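Local coordinates for protein phosphoserine aminotransferase SerC (Cytophaga hutchinsonii ATCC 33406, PDB 3FFR) that probably catalyses the pyridoxal-phosphate-dependent transfer of an amino group between phosphoserine and 2-oxoglutarate in serine biosynthesis, at residues Y16-E29 with M247-M259. Sequence-based numbering, arbitrary orientation. Where two conformers were deposited one is given.
Sequences YPTVRQHMITALDE and MNIFLLGKVTGDM
One carboxylate oxygen, D258 OD2, gathers the polar part of this contact by accepting two hydrogen bonds. H22 NE2 donates to the syn side of D258 OD2 at 2.8 Å. The bond is nearly straight, with an N-H...O angle of 165° and the oxygen lying in the imidazole plane; ring and carboxylate are nearly coplanar. T18 OG1 donates to the same D258 OD2 at 2.6 Å, on the anti side and tilted out of the carboxylate plane. Two such donors would be expected to favour the ionised carboxylate.

CH-pi contacts cover two ring faces: K254 CB sits over the centre of the H22 imidazole, 3.4 Å from its centroid, while V255 CG1 lies over one face of Y16, offset toward the rim.

In this fold-type I aminotransferase the contact sets helix 19-28, near the N-terminus, against helix 246-262. The axes of 19-28 and 247-259 cross with their N-to-C directions 134° apart; H22 and A26 lie nearest L251 and M247, and T18, just before the helix, lies nearest V255. The outer side of 19-28 faces the second subunit, where R20 forms a salt bridge with D28 of that chain.

With CG anti to the backbone N (chi1 179°), F250 turns its ring edge to the backbone, CE2 lying 3.4 Å from H22 O, and to T25 CG2. Apolar contacts run from L251, whose CD2 packs on H22 CB, to selenomethionine M247, whose bent chain brings CE to 3.8 Å from both M23 SE and A26 CB.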
ATOM      1  N   TYR A  16     -17.291  -6.024  -5.448  1.00 27.60           N
ATOM      2  CA  TYR A  16     -17.789  -7.320  -5.824  1.00 27.78           C
ATOM      3  C   TYR A  16     -18.889  -7.647  -4.776  1.00 27.03           C
ATOM      4  O   TYR A  16     -18.741  -7.333  -3.582  1.00 29.19           O
ATOM      5  CB  TYR A  16     -16.663  -8.355  -5.881  1.00 28.71           C
ATOM      6  CG  TYR A  16     -17.051  -9.562  -6.669  1.00 28.47           C
ATOM      7  CD1 TYR A  16     -16.974  -9.558  -8.068  1.00 28.16           C
ATOM      8  CD2 TYR A  16     -17.483 -10.719  -6.046  1.00 27.83           C
ATOM      9  CE1 TYR A  16     -17.335 -10.669  -8.805  1.00 31.48           C
ATOM     10  CE2 TYR A  16     -17.851 -11.830  -6.789  1.00 30.47           C
ATOM     11  CZ  TYR A  16     -17.780 -11.798  -8.158  1.00 32.74           C
ATOM     12  OH  TYR A  16     -18.160 -12.906  -8.910  1.00 33.77           O
ATOM     13  N   PRO A  17     -19.995  -8.270  -5.210  1.00 29.08           N
ATOM     14  CA  PRO A  17     -21.154  -8.368  -4.323  1.00 30.10           C
ATOM     15  C   PRO A  17     -20.955  -9.148  -3.038  1.00 29.76           C
ATOM     16  O   PRO A  17     -21.703  -8.971  -2.062  1.00 30.53           O
ATOM     17  CB  PRO A  17     -22.235  -9.006  -5.212  1.00 31.35           C
ATOM     18  CG  PRO A  17     -21.521  -9.640  -6.309  1.00 32.02           C
ATOM     19  CD  PRO A  17     -20.281  -8.822  -6.548  1.00 30.50           C
ATOM     20  N   THR A  18     -19.940  -9.978  -3.018  1.00 28.23           N
ATOM     21  CA  THR A  18     -19.679 -10.796  -1.817  1.00 27.08           C
ATOM     22  C   THR A  18     -18.739 -10.141  -0.824  1.00 28.62           C
ATOM     23  O   THR A  18     -18.483 -10.669   0.258  1.00 29.52           O
ATOM     24  CB  THR A  18     -19.069 -12.143  -2.209  1.00 27.80           C
ATOM     25  OG1 THR A  18     -17.870 -11.913  -2.974  1.00 29.19           O
ATOM     26  CG2 THR A  18     -20.070 -12.970  -3.032  1.00 30.12           C
ATOM     27  N   VAL A  19     -18.185  -8.996  -1.216  1.00 26.87           N
ATOM     28  CA  VAL A  19     -17.168  -8.353  -0.397  1.00 27.46           C
ATOM     29  C   VAL A  19     -17.681  -8.024   0.976  1.00 30.19           C
ATOM     30  O   VAL A  19     -16.976  -8.224   1.979  1.00 28.79           O
ATOM     31  CB  VAL A  19     -16.518  -7.123  -1.094  1.00 27.99           C
ATOM     32  CG1 VAL A  19     -15.696  -6.282  -0.107  1.00 28.24           C
ATOM     33  CG2 VAL A  19     -15.627  -7.585  -2.255  1.00 26.00           C
ATOM     34  N   ARG A  20     -18.913  -7.543   1.073  1.00 28.74           N
ATOM     35  CA  ARG A  20     -19.431  -7.189   2.419  1.00 31.28           C
ATOM     36  C   ARG A  20     -19.367  -8.369   3.372  1.00 30.00           C
ATOM     37  O   ARG A  20     -18.857  -8.253   4.500  1.00 32.03           O
ATOM     38  CB  ARG A  20     -20.856  -6.632   2.345  1.00 31.25           C
ATOM     39  CG  ARG A  20     -21.390  -6.199   3.687  1.00 37.84           C
ATOM     40  CD  ARG A  20     -22.818  -5.659   3.618  1.00 39.61           C
ATOM     41  NE  ARG A  20     -23.122  -5.111   4.940  1.00 49.97           N
ATOM     42  CZ  ARG A  20     -23.042  -3.821   5.261  1.00 49.82           C
ATOM     43  NH1 ARG A  20     -22.773  -2.909   4.324  1.00 43.52           N
ATOM     44  NH2 ARG A  20     -23.299  -3.457   6.515  1.00 54.36           N
ATOM     45  N   GLN A  21     -19.861  -9.514   2.929  1.00 32.07           N
ATOM     46  CA  GLN A  21     -19.855 -10.652   3.852  0.50 31.98           C
ATOM     47  C   GLN A  21     -18.435 -11.135   4.106  1.00 31.10           C
ATOM     48  O   GLN A  21     -18.122 -11.506   5.249  1.00 30.18           O
ATOM     49  CB  GLN A  21     -20.821 -11.781   3.463  0.50 31.82           C
ATOM     50  CG  GLN A  21     -20.826 -12.924   4.519  0.50 38.74           C
ATOM     51  CD  GLN A  21     -21.010 -12.454   5.987  0.50 39.44           C
ATOM     52  OE1 GLN A  21     -22.042 -11.867   6.349  0.50 37.09           O
ATOM     53  NE2 GLN A  21     -20.015 -12.753   6.841  0.50 28.78           N
ATOM     54  N   HIS A  22     -17.570 -11.067   3.106  1.00 29.83           N
ATOM     55  CA  HIS A  22     -16.162 -11.460   3.303  1.00 29.30           C
ATOM     56  C   HIS A  22     -15.437 -10.562   4.266  1.00 29.88           C
ATOM     57  O   HIS A  22     -14.567 -11.018   5.023  1.00 29.72           O
ATOM     58  CB  HIS A  22     -15.373 -11.563   1.990  1.00 29.67           C
ATOM     59  CG  HIS A  22     -15.858 -12.633   1.069  1.00 32.21           C
ATOM     60  ND1 HIS A  22     -16.134 -13.923   1.491  1.00 28.70           N
ATOM     61  CD2 HIS A  22     -16.050 -12.623  -0.270  1.00 29.46           C
ATOM     62  CE1 HIS A  22     -16.508 -14.644   0.447  1.00 33.06           C
ATOM     63  NE2 HIS A  22     -16.456 -13.884  -0.633  1.00 31.10           N
HETATM   64  N   MSE A  23     -15.794  -9.275   4.262  1.00 29.13           N
HETATM   65  CA  MSE A  23     -15.171  -8.318   5.174  1.00 30.39           C
HETATM   66  C   MSE A  23     -15.642  -8.617   6.609  1.00 30.34           C
HETATM   67  O   MSE A  23     -14.904  -8.465   7.601  1.00 30.01           O
HETATM   68  CB  MSE A  23     -15.512  -6.883   4.820  1.00 31.25           C
HETATM   69  CG  MSE A  23     -14.836  -5.836   5.709  1.00 33.98           C
HETATM   70 SE   MSE A  23     -12.958  -5.725   5.347  0.75 33.67          SE
HETATM   71  CE  MSE A  23     -13.069  -4.421   3.884  1.00 35.94           C
ATOM     72  N   ILE A  24     -16.886  -9.043   6.731  1.00 30.05           N
ATOM     73  CA  ILE A  24     -17.397  -9.388   8.073  1.00 30.91           C
ATOM     74  C   ILE A  24     -16.615 -10.594   8.586  1.00 31.40           C
ATOM     75  O   ILE A  24     -16.220 -10.678   9.767  1.00 32.92           O
ATOM     76  CB  ILE A  24     -18.894  -9.645   8.108  1.00 32.10           C
ATOM     77  CG1 ILE A  24     -19.631  -8.373   7.713  1.00 34.26           C
ATOM     78  CG2 ILE A  24     -19.310 -10.079   9.498  1.00 32.79           C
ATOM     79  CD1 ILE A  24     -19.289  -7.218   8.530  1.00 40.47           C
ATOM     80  N   THR A  25     -16.360 -11.523   7.682  1.00 31.52           N
ATOM     81  CA  THR A  25     -15.547 -12.687   8.037  1.00 30.53           C
ATOM     82  C   THR A  25     -14.144 -12.254   8.474  1.00 30.18           C
ATOM     83  O   THR A  25     -13.587 -12.765   9.455  1.00 29.35           O
ATOM     84  CB  THR A  25     -15.440 -13.683   6.889  1.00 32.38           C
ATOM     85  OG1 THR A  25     -16.750 -14.129   6.526  1.00 30.63           O
ATOM     86  CG2 THR A  25     -14.625 -14.883   7.292  1.00 30.36           C
ATOM     87  N   ALA A  26     -13.572 -11.304   7.742  1.00 28.07           N
ATOM     88  CA  ALA A  26     -12.218 -10.773   8.061  1.00 28.54           C
ATOM     89  C   ALA A  26     -12.175 -10.211   9.459  1.00 31.19           C
ATOM     90  O   ALA A  26     -11.221 -10.413  10.214  1.00 32.19           O
ATOM     91  CB  ALA A  26     -11.763  -9.674   7.022  1.00 27.70           C
ATOM     92  N   LEU A  27     -13.237  -9.500   9.810  1.00 29.39           N
ATOM     93  CA  LEU A  27     -13.279  -8.872  11.128  1.00 29.78           C
ATOM     94  C   LEU A  27     -13.429  -9.954  12.186  1.00 29.69           C
ATOM     95  O   LEU A  27     -12.749  -9.946  13.226  1.00 30.06           O
ATOM     96  CB  LEU A  27     -14.440  -7.890  11.226  1.00 30.12           C
ATOM     97  CG  LEU A  27     -14.328  -6.640  10.355  1.00 32.38           C
ATOM     98  CD1 LEU A  27     -15.666  -5.893  10.313  1.00 37.42           C
ATOM     99  CD2 LEU A  27     -13.132  -5.733  10.777  1.00 32.62           C
ATOM    100  N   ASP A  28     -14.307 -10.893  11.905  1.00 32.81           N
ATOM    101  CA  ASP A  28     -14.595 -11.983  12.847  1.00 30.21           C
ATOM    102  C   ASP A  28     -13.395 -12.844  13.145  1.00 32.40           C
ATOM    103  O   ASP A  28     -13.183 -13.274  14.308  1.00 33.73           O
ATOM    104  CB  ASP A  28     -15.717 -12.897  12.331  1.00 31.82           C
ATOM    105  CG  ASP A  28     -17.093 -12.296  12.504  1.00 39.36           C
ATOM    106  OD1 ASP A  28     -17.220 -11.319  13.246  1.00 43.63           O
ATOM    107  OD2 ASP A  28     -18.059 -12.837  11.933  1.00 43.69           O
ATOM    108  N   GLU A  29     -12.607 -13.082  12.102  1.00 30.93           N
ATOM    109  CA  GLU A  29     -11.409 -13.940  12.198  1.00 31.27           C
ATOM    110  C   GLU A  29     -10.163 -13.198  12.636  1.00 30.03           C
ATOM    111  O   GLU A  29      -9.108 -13.803  12.811  1.00 32.11           O
ATOM    112  CB  GLU A  29     -11.102 -14.644  10.888  1.00 30.02           C
ATOM    113  CG  GLU A  29     -12.245 -15.623  10.489  1.00 36.70           C
ATOM    114  CD  GLU A  29     -11.945 -16.488   9.271  1.00 42.95           C
ATOM    115  OE1 GLU A  29     -10.840 -16.425   8.704  1.00 45.98           O
ATOM    116  OE2 GLU A  29     -12.850 -17.262   8.878  1.00 55.10           O
HETATM  117  N   MSE A 247      -5.783  -7.359   4.622  1.00 28.08           N
HETATM  118  CA  MSE A 247      -7.237  -7.295   4.428  1.00 27.75           C
HETATM  119  C   MSE A 247      -7.538  -7.557   2.965  1.00 24.91           C
HETATM  120  O   MSE A 247      -8.408  -8.393   2.602  1.00 28.03           O
HETATM  121  CB  MSE A 247      -7.867  -5.969   4.891  1.00 27.27           C
HETATM  122  CG  MSE A 247      -7.566  -5.628   6.348  1.00 27.98           C
HETATM  123 SE   MSE A 247      -8.305  -6.929   7.611  0.75 27.05          SE
HETATM  124  CE  MSE A 247     -10.068  -6.313   7.777  1.00 29.49           C
ATOM    125  N   ASN A 248      -6.823  -6.843   2.086  1.00 26.46           N
ATOM    126  CA  ASN A 248      -7.045  -7.021   0.654  1.00 25.19           C
ATOM    127  C   ASN A 248      -6.550  -8.357   0.121  1.00 25.12           C
ATOM    128  O   ASN A 248      -7.122  -8.900  -0.812  1.00 26.43           O
ATOM    129  CB  ASN A 248      -6.526  -5.877  -0.224  1.00 25.09           C
ATOM    130  CG  ASN A 248      -7.579  -4.832  -0.499  1.00 25.95           C
ATOM    131  OD1 ASN A 248      -8.736  -4.948  -0.071  1.00 28.21           O
ATOM    132  ND2 ASN A 248      -7.179  -3.771  -1.232  1.00 26.90           N
ATOM    133  N   ILE A 249      -5.455  -8.868   0.667  1.00 24.99           N
ATOM    134  CA  ILE A 249      -4.979 -10.202   0.231  1.00 26.23           C
ATOM    135  C   ILE A 249      -6.062 -11.233   0.593  1.00 26.10           C
ATOM    136  O   ILE A 249      -6.382 -12.146  -0.173  1.00 27.18           O
ATOM    137  CB  ILE A 249      -3.591 -10.548   0.832  1.00 26.11           C
ATOM    138  CG1 ILE A 249      -2.539  -9.592   0.222  1.00 26.64           C
ATOM    139  CG2 ILE A 249      -3.210 -12.010   0.514  1.00 25.92           C
ATOM    140  CD1 ILE A 249      -1.126  -9.660   0.889  1.00 28.84           C
ATOM    141  N   PHE A 250      -6.656 -11.045   1.769  1.00 27.33           N
ATOM    142  CA  PHE A 250      -7.745 -11.918   2.230  1.00 26.40           C
ATOM    143  C   PHE A 250      -8.947 -11.810   1.302  1.00 27.98           C
ATOM    144  O   PHE A 250      -9.490 -12.806   0.790  1.00 27.05           O
ATOM    145  CB  PHE A 250      -8.181 -11.537   3.647  1.00 26.58           C
ATOM    146  CG  PHE A 250      -9.308 -12.369   4.187  1.00 26.57           C
ATOM    147  CD1 PHE A 250      -9.049 -13.616   4.757  1.00 30.46           C
ATOM    148  CD2 PHE A 250     -10.604 -11.898   4.183  1.00 27.22           C
ATOM    149  CE1 PHE A 250     -10.070 -14.380   5.288  1.00 30.69           C
ATOM    150  CE2 PHE A 250     -11.631 -12.668   4.709  1.00 28.66           C
ATOM    151  CZ  PHE A 250     -11.354 -13.910   5.257  1.00 28.50           C
ATOM    152  N   LEU A 251      -9.364 -10.577   1.068  1.00 26.81           N
ATOM    153  CA  LEU A 251     -10.539 -10.345   0.234  1.00 28.44           C
ATOM    154  C   LEU A 251     -10.296 -10.845  -1.185  1.00 26.99           C
ATOM    155  O   LEU A 251     -11.198 -11.384  -1.829  1.00 26.90           O
ATOM    156  CB  LEU A 251     -10.928  -8.860   0.205  1.00 28.45           C
ATOM    157  CG  LEU A 251     -11.451  -8.228   1.493  1.00 28.03           C
ATOM    158  CD1 LEU A 251     -11.632  -6.721   1.228  1.00 29.99           C
ATOM    159  CD2 LEU A 251     -12.779  -8.903   1.979  1.00 28.55           C
ATOM    160  N   LEU A 252      -9.072 -10.670  -1.669  1.00 27.86           N
ATOM    161  CA  LEU A 252      -8.741 -11.121  -3.028  1.00 25.13           C
ATOM    162  C   LEU A 252      -8.874 -12.650  -3.180  1.00 27.64           C
ATOM    163  O   LEU A 252      -9.379 -13.170  -4.184  1.00 26.10           O
ATOM    164  CB  LEU A 252      -7.352 -10.645  -3.484  1.00 26.50           C
ATOM    165  CG  LEU A 252      -6.985 -10.901  -4.954  1.00 27.47           C
ATOM    166  CD1 LEU A 252      -7.970 -10.242  -5.954  1.00 24.86           C
ATOM    167  CD2 LEU A 252      -5.528 -10.446  -5.221  1.00 25.03           C
ATOM    168  N   GLY A 253      -8.412 -13.372  -2.184  1.00 27.00           N
ATOM    169  CA  GLY A 253      -8.510 -14.832  -2.212  1.00 29.27           C
ATOM    170  C   GLY A 253      -9.961 -15.272  -2.163  1.00 27.27           C
ATOM    171  O   GLY A 253     -10.343 -16.215  -2.830  1.00 27.21           O
ATOM    172  N   LYS A 254     -10.777 -14.555  -1.400  1.00 26.85           N
ATOM    173  CA  LYS A 254     -12.200 -14.904  -1.291  1.00 27.92           C
ATOM    174  C   LYS A 254     -12.937 -14.608  -2.604  1.00 28.75           C
ATOM    175  O   LYS A 254     -13.716 -15.427  -3.119  1.00 26.45           O
ATOM    176  CB  LYS A 254     -12.876 -14.150  -0.143  1.00 28.51           C
ATOM    177  CG  LYS A 254     -12.424 -14.568   1.254  1.00 28.43           C
ATOM    178  CD  LYS A 254     -12.732 -16.039   1.556  1.00 29.84           C
ATOM    179  CE  LYS A 254     -12.372 -16.420   2.974  1.00 34.62           C
ATOM    180  NZ  LYS A 254     -12.718 -17.847   3.269  1.00 38.86           N
ATOM    181  N   VAL A 255     -12.707 -13.419  -3.151  1.00 28.53           N
ATOM    182  CA  VAL A 255     -13.381 -13.003  -4.410  1.00 26.46           C
ATOM    183  C   VAL A 255     -12.939 -13.846  -5.574  1.00 26.54           C
ATOM    184  O   VAL A 255     -13.741 -14.267  -6.421  1.00 26.80           O
ATOM    185  CB  VAL A 255     -13.168 -11.490  -4.696  1.00 28.46           C
ATOM    186  CG1 VAL A 255     -13.507 -11.111  -6.139  1.00 25.38           C
ATOM    187  CG2 VAL A 255     -13.991 -10.663  -3.664  1.00 28.69           C
ATOM    188  N   THR A 256     -11.651 -14.127  -5.626  1.00 26.43           N
ATOM    189  CA  THR A 256     -11.176 -14.991  -6.710  1.00 23.98           C
ATOM    190  C   THR A 256     -11.786 -16.375  -6.555  1.00 26.78           C
ATOM    191  O   THR A 256     -12.047 -17.038  -7.556  1.00 27.63           O
ATOM    192  CB  THR A 256      -9.658 -15.068  -6.825  1.00 24.63           C
ATOM    193  OG1 THR A 256      -9.062 -15.429  -5.557  1.00 29.30           O
ATOM    194  CG2 THR A 256      -9.092 -13.701  -7.283  1.00 25.23           C
ATOM    195  N   GLY A 257     -12.033 -16.799  -5.318  1.00 27.53           N
ATOM    196  CA  GLY A 257     -12.707 -18.101  -5.101  1.00 28.48           C
ATOM    197  C   GLY A 257     -14.101 -18.073  -5.708  1.00 28.48           C
ATOM    198  O   GLY A 257     -14.562 -19.011  -6.410  1.00 26.96           O
ATOM    199  N   ASP A 258     -14.776 -16.972  -5.456  1.00 28.47           N
ATOM    200  CA  ASP A 258     -16.121 -16.768  -5.980  1.00 28.39           C
ATOM    201  C   ASP A 258     -16.066 -16.781  -7.514  1.00 27.89           C
ATOM    202  O   ASP A 258     -16.918 -17.346  -8.182  1.00 26.86           O
ATOM    203  CB  ASP A 258     -16.729 -15.434  -5.484  1.00 29.87           C
ATOM    204  CG  ASP A 258     -16.988 -15.412  -3.982  1.00 34.64           C
ATOM    205  OD1 ASP A 258     -17.339 -16.485  -3.436  1.00 33.80           O
ATOM    206  OD2 ASP A 258     -16.861 -14.327  -3.357  1.00 28.19           O
HETATM  207  N   MSE A 259     -15.057 -16.117  -8.064  1.00 27.77           N
HETATM  208  CA  MSE A 259     -14.913 -16.014  -9.513  1.00 27.87           C
HETATM  209  C   MSE A 259     -14.668 -17.379 -10.155  1.00 27.95           C
HETATM  210  O   MSE A 259     -15.180 -17.698 -11.231  1.00 27.91           O
HETATM  211  CB  MSE A 259     -13.813 -15.013  -9.924  1.00 27.96           C
HETATM  212  CG  MSE A 259     -14.183 -13.621  -9.655  1.00 25.58           C
HETATM  213 SE   MSE A 259     -12.707 -12.423 -10.176  0.75 26.79          SE
HETATM  214  CE  MSE A 259     -13.598 -10.734  -9.937  1.00 31.32           C
TER